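Local coordinates for protein putative kinase (Chloroflexus aurantiacus, PDB 2RHM) that is of unknown function but, with its P-loop nucleoside triphosphate hydrolase fold, probably binds a nucleotide and may act as a kinase, at residues T4-I8 against L74-S79; P161-V165 against I178-V182. All blocks are in the same frame, centred on the assembly; numbering follows the deposited sequence.

Strand 6-12 opens the chain and lies in the middle of a five-stranded parallel sheet. Interaction 1 closes a long loop: the chain leaves this strand, runs through several helices and returns at 74-79, where helix 52-75 ends just before strand 80-83. Interaction 2 comes later and is short-range. It joins strand 162-166, one of the two outermost strands within the chain, to the C-terminal helix 175-187, only 13 residues apart at the nearest ends. The two loops follow in series and neither nest nor cross. The centres of interactions 1 and 2 lie about 18 Å apart. They meet where I8 CD1 packs on V182 CG1 at 3.8 Å, linking the central strand to the last helix.

Interaction 1. Residues T4-I8 against L74-S79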
loop_
_atom_site.group_PDB
_atom_site.type_symbol
_atom_site.label_atom_id
_atom_site.label_comp_id
_atom_site.label_asym_id
_atom_site.label_seq_id
_atom_site.Cartn_x
_atom_site.Cartn_y
_atom_site.Cartn_z
ATOM N N THR B 4 -20.127 6.217 -2.517
ATOM C CA THR B 4 -18.952 6.552 -1.728
ATOM C C THR B 4 -18.440 5.267 -1.052
ATOM O O THR B 4 -19.225 4.524 -0.468
ATOM C CB THR B 4 -19.316 7.578 -0.650
ATOM O OG1 THR B 4 -19.914 8.734 -1.264
ATOM C CG2 THR B 4 -18.073 7.983 0.168
ATOM N N PRO B 5 -17.133 4.986 -1.151
ATOM C CA PRO B 5 -16.605 3.798 -0.485
ATOM C C PRO B 5 -16.537 3.928 1.015
ATOM O O PRO B 5 -16.490 5.046 1.535
ATOM C CB PRO B 5 -15.196 3.687 -1.054
ATOM C CG PRO B 5 -14.824 5.058 -1.380
ATOM C CD PRO B 5 -16.076 5.693 -1.896
ATOM N N ALA B 6 -16.537 2.797 1.711
ATOM C CA ALA B 6 -16.396 2.803 3.158
ATOM C C ALA B 6 -14.939 2.714 3.544
ATOM O O ALA B 6 -14.142 2.052 2.872
ATOM C CB ALA B 6 -17.161 1.638 3.792
ATOM N N LEU B 7 -14.590 3.394 4.637
ATOM C CA LEU B 7 -13.262 3.285 5.216
ATOM C C LEU B 7 -13.467 2.749 6.625
ATOM O O LEU B 7 -14.089 3.414 7.449
ATOM C CB LEU B 7 -12.550 4.635 5.248
ATOM C CG LEU B 7 -11.233 4.663 6.040
ATOM C CD1 LEU B 7 -10.284 3.594 5.539
ATOM C CD2 LEU B 7 -10.546 6.031 5.976
ATOM N N ILE B 8 -12.998 1.522 6.864
ATOM C CA ILE B 8 -13.170 0.857 8.144
ATOM C C ILE B 8 -11.892 1.033 8.929
ATOM O O ILE B 8 -10.849 0.526 8.532
ATOM C CB ILE B 8 -13.521 -0.644 7.957
ATOM C CG1 ILE B 8 -14.821 -0.766 7.134
ATOM C CG2 ILE B 8 -13.645 -1.328 9.305
ATOM C CD1 ILE B 8 -14.932 -2.068 6.417
ATOM N N LEU B 74 -9.377 4.161 -2.286
ATOM C CA LEU B 74 -10.642 4.886 -2.128
ATOM C C LEU B 74 -11.057 5.626 -3.395
ATOM O O LEU B 74 -12.257 5.653 -3.741
ATOM C CB LEU B 74 -10.562 5.852 -0.939
ATOM C CG LEU B 74 -10.489 5.183 0.443
ATOM C CD1 LEU B 74 -10.224 6.202 1.525
ATOM C CD2 LEU B 74 -11.784 4.435 0.755
ATOM N N GLN B 75 -10.077 6.213 -4.094
ATOM C CA GLN B 75 -10.338 6.925 -5.348
ATOM C C GLN B 75 -10.893 5.998 -6.447
ATOM O O GLN B 75 -11.613 6.453 -7.328
ATOM C CB GLN B 75 -9.081 7.641 -5.815
ATOM C CG GLN B 75 -8.763 8.885 -4.987
ATOM C CD GLN B 75 -7.346 9.443 -5.192
ATOM O OE1 GLN B 75 -6.486 8.809 -5.805
ATOM N NE2 GLN B 75 -7.108 10.630 -4.663
ATOM N N SER B 76 -10.577 4.701 -6.379
ATOM C CA SER B 76 -11.110 3.708 -7.326
ATOM C C SER B 76 -12.536 3.252 -6.965
ATOM O O SER B 76 -13.180 2.531 -7.727
ATOM C CB SER B 76 -10.191 2.480 -7.386
ATOM O OG SER B 76 -10.409 1.629 -6.272
ATOM N N GLY B 77 -13.016 3.666 -5.795
ATOM C CA GLY B 77 -14.369 3.347 -5.327
ATOM C C GLY B 77 -14.458 2.099 -4.478
ATOM O O GLY B 77 -15.556 1.636 -4.168
ATOM N N GLN B 78 -13.301 1.584 -4.061
ATOM C CA GLN B 78 -13.223 0.360 -3.292
ATOM C C GLN B 78 -13.112 0.723 -1.825
ATOM O O GLN B 78 -12.417 1.679 -1.451
ATOM C CB GLN B 78 -12.021 -0.480 -3.755
ATOM C CG GLN B 78 -11.596 -1.697 -2.894
ATOM C CD GLN B 78 -12.630 -2.807 -2.792
ATOM O OE1 GLN B 78 -13.785 -2.583 -2.419
ATOM N NE2 GLN B 78 -12.205 -4.025 -3.104
ATOM N N SER B 79 -13.821 -0.044 -1.004
ATOM C CA SER B 79 -13.763 0.101 0.433
ATOM C C SER B 79 -12.507 -0.599 0.969
ATOM O O SER B 79 -11.909 -1.455 0.299
ATOM C CB SER B 79 -15.026 -0.475 1.071
ATOM O OG SER B 79 -16.195 0.166 0.574
#
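P5 lays its ring against L74 and the turn that follows it. CG of P5 is 3.8 Å from CD2 of L74, and the two side chains meet at a slant. The same CG is 3.5 Å from the carbonyl O of L74. CB of P5 sits over the next part of the turn, 3.5 Å from O of Q78. L74 holds its CG anti to its carbonyl carbon (chi1 -69°), and CD2 ends up beside the proline ring. L74 also packs on L98 of helix 88-101 and on L80.

The turn is a Schellman motif. Helix 52-75 ends here and G77 has positive phi (93°), with two bonds back into the last helical turn. N of G77 donates to O of L74 at 3.0 Å.

Two residues after G77, OG of S79 accepts a hydrogen bond from N of A6 at 2.9 Å, with 159° at the hydrogen. The serine torsion sets OG beside its own backbone N and turns it to the strand. CA of S79 also makes a CH...O contact of 3.1 Å to O of A6. Beyond S79 the pairing becomes regular, as A6 and I8 bond to L80 of strand 80-83. Q78 faces the second subunit and packs on Q78 of that chain.

The contact is therefore mixed: proline carbons lie on carbonyl oxygens of the turn, L74 adds an apolar touch, and a single classical hydrogen bond crosses. A serine hydroxyl takes up the backbone N-H of A6 just where strand 6-12 begins, before main-chain pairing with strand 80-83 takes over.

Interaction 2. Residues P161-V165 against I178-V182; sequences PLLTV and IVQWV
L163 sets its CB over the six-membered ring of W181. This is a CH-pi contact: CB lies 3.6 Å from the centroid of that ring and 9° off its normal. The two side chains run past each other in opposite directions. W181 has CG anti to its backbone N (chi1 -176°), and its second torsion, close to a right angle, stands the indole across the CA-CB-CG plane. The ring thus reaches from the helix to the strand with one face turned to L163.

P161 adds a second touch at the far end of the indole, where its CB is 3.7 Å from CH2 of W181. On its own helix, W181 also meets the ring of H185, with the two planes steeply inclined.

L163 also has CG anti to its backbone N. This brings CD2 of L163 to 3.9 Å from CG2 of I178, and the two side chains cross at about a right angle. V165 and I178 then meet tip to tip. CD1 of I178 is 3.9 Å from CG1 of V165 and 4.0 Å from its CG2, so it touches both methyls. I173 packs on both of these residues.

No hydrogen bond crosses the contact. The strand and helix segments run antiparallel, at 173°, with their axes 10.5 Å apart at closest approach. L163 and V165, two residues apart on one face of the strand, meet I178 and W181, three apart on the helix. This is the layered packing of an alpha/beta P-loop fold, in which the C-terminal helix lies against the edge strand of the parallel sheet.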
loop_
_atom_site.group_PDB
_atom_site.type_symbol
_atom_site.label_atom_id
_atom_site.label_comp_id
_atom_site.label_asym_id
_atom_site.label_seq_id
_atom_site.Cartn_x
_atom_site.Cartn_y
_atom_site.Cartn_z
ATOM N N PRO B 161 -20.449 5.401 12.745
ATOM C CA PRO B 161 -20.597 4.433 13.814
ATOM C C PRO B 161 -19.273 4.034 14.449
ATOM O O PRO B 161 -18.228 4.065 13.796
ATOM C CB PRO B 161 -21.248 3.230 13.117
ATOM C CG PRO B 161 -21.060 3.411 11.714
ATOM C CD PRO B 161 -20.819 4.853 11.430
ATOM N N LEU B 162 -19.345 3.697 15.734
ATOM C CA LEU B 162 -18.202 3.222 16.498
ATOM C C LEU B 162 -18.618 1.998 17.313
ATOM O O LEU B 162 -19.652 2.018 17.991
ATOM C CB LEU B 162 -17.685 4.315 17.445
ATOM C CG LEU B 162 -16.623 3.932 18.481
ATOM C CD1 LEU B 162 -15.285 3.586 17.823
ATOM C CD2 LEU B 162 -16.427 5.045 19.499
ATOM N N LEU B 163 -17.830 0.942 17.224
ATOM C CA LEU B 163 -18.036 -0.259 18.037
ATOM C C LEU B 163 -16.810 -0.415 18.876
ATOM O O LEU B 163 -15.720 -0.378 18.334
ATOM C CB LEU B 163 -18.155 -1.492 17.148
ATOM C CG LEU B 163 -18.286 -2.851 17.868
ATOM C CD1 LEU B 163 -19.594 -2.892 18.582
ATOM C CD2 LEU B 163 -18.159 -3.995 16.867
ATOM N N THR B 164 -16.974 -0.623 20.180
ATOM C CA THR B 164 -15.844 -0.968 21.050
ATOM C C THR B 164 -15.907 -2.432 21.412
ATOM O O THR B 164 -16.949 -2.939 21.861
ATOM C CB THR B 164 -15.772 -0.122 22.306
ATOM O OG1 THR B 164 -15.495 1.224 21.933
ATOM C CG2 THR B 164 -14.668 -0.620 23.240
ATOM N N VAL B 165 -14.788 -3.106 21.180
ATOM C CA VAL B 165 -14.651 -4.529 21.417
ATOM C C VAL B 165 -13.611 -4.790 22.524
ATOM O O VAL B 165 -12.411 -4.530 22.371
ATOM C CB VAL B 165 -14.302 -5.262 20.107
ATOM C CG1 VAL B 165 -14.091 -6.751 20.366
ATOM C CG2 VAL B 165 -15.411 -5.027 19.075
ATOM N N ILE B 178 -19.174 -9.370 15.048
ATOM C CA ILE B 178 -18.464 -8.128 14.769
ATOM C C ILE B 178 -18.444 -7.871 13.262
ATOM O O ILE B 178 -18.758 -6.779 12.817
ATOM C CB ILE B 178 -17.047 -8.151 15.364
ATOM C CG1 ILE B 178 -17.128 -8.285 16.899
ATOM C CG2 ILE B 178 -16.299 -6.893 14.968
ATOM C CD1 ILE B 178 -15.833 -8.730 17.551
ATOM N N VAL B 179 -18.148 -8.894 12.465
ATOM C CA VAL B 179 -18.217 -8.755 11.014
ATOM C C VAL B 179 -19.622 -8.330 10.573
ATOM O O VAL B 179 -19.755 -7.423 9.755
ATOM C CB VAL B 179 -17.823 -10.052 10.285
ATOM C CG1 VAL B 179 -18.162 -9.959 8.787
ATOM C CG2 VAL B 179 -16.341 -10.348 10.487
ATOM N N GLN B 180 -20.660 -8.967 11.122
ATOM C CA GLN B 180 -22.052 -8.605 10.772
ATOM C C GLN B 180 -22.415 -7.164 11.138
ATOM O O GLN B 180 -23.152 -6.504 10.395
ATOM C CB GLN B 180 -23.069 -9.567 11.400
ATOM C CG GLN B 180 -23.005 -10.968 10.831
ATOM C CD GLN B 180 -22.935 -10.963 9.325
ATOM O OE1 GLN B 180 -23.748 -10.319 8.659
ATOM N NE2 GLN B 180 -21.943 -11.662 8.776
ATOM N N TRP B 181 -21.936 -6.705 12.289
ATOM C CA TRP B 181 -22.105 -5.310 12.691
ATOM C C TRP B 181 -21.586 -4.360 11.610
ATOM O O TRP B 181 -22.294 -3.436 11.196
ATOM C CB TRP B 181 -21.419 -5.056 14.029
ATOM C CG TRP B 181 -21.647 -3.651 14.558
ATOM C CD1 TRP B 181 -22.668 -3.220 15.346
ATOM C CD2 TRP B 181 -20.819 -2.512 14.315
ATOM N NE1 TRP B 181 -22.519 -1.886 15.616
ATOM C CE2 TRP B 181 -21.397 -1.420 14.991
ATOM C CE3 TRP B 181 -19.641 -2.308 13.593
ATOM C CZ2 TRP B 181 -20.833 -0.137 14.960
ATOM C CZ3 TRP B 181 -19.085 -1.046 13.569
ATOM C CH2 TRP B 181 -19.680 0.022 14.248
ATOM N N VAL B 182 -20.368 -4.610 11.134
ATOM C CA VAL B 182 -19.801 -3.832 10.027
ATOM C C VAL B 182 -20.639 -3.988 8.745
ATOM O O VAL B 182 -20.944 -3.001 8.087
ATOM C CB VAL B 182 -18.310 -4.211 9.729
ATOM C CG1 VAL B 182 -17.784 -3.412 8.552
ATOM C CG2 VAL B 182 -17.440 -3.965 10.930
#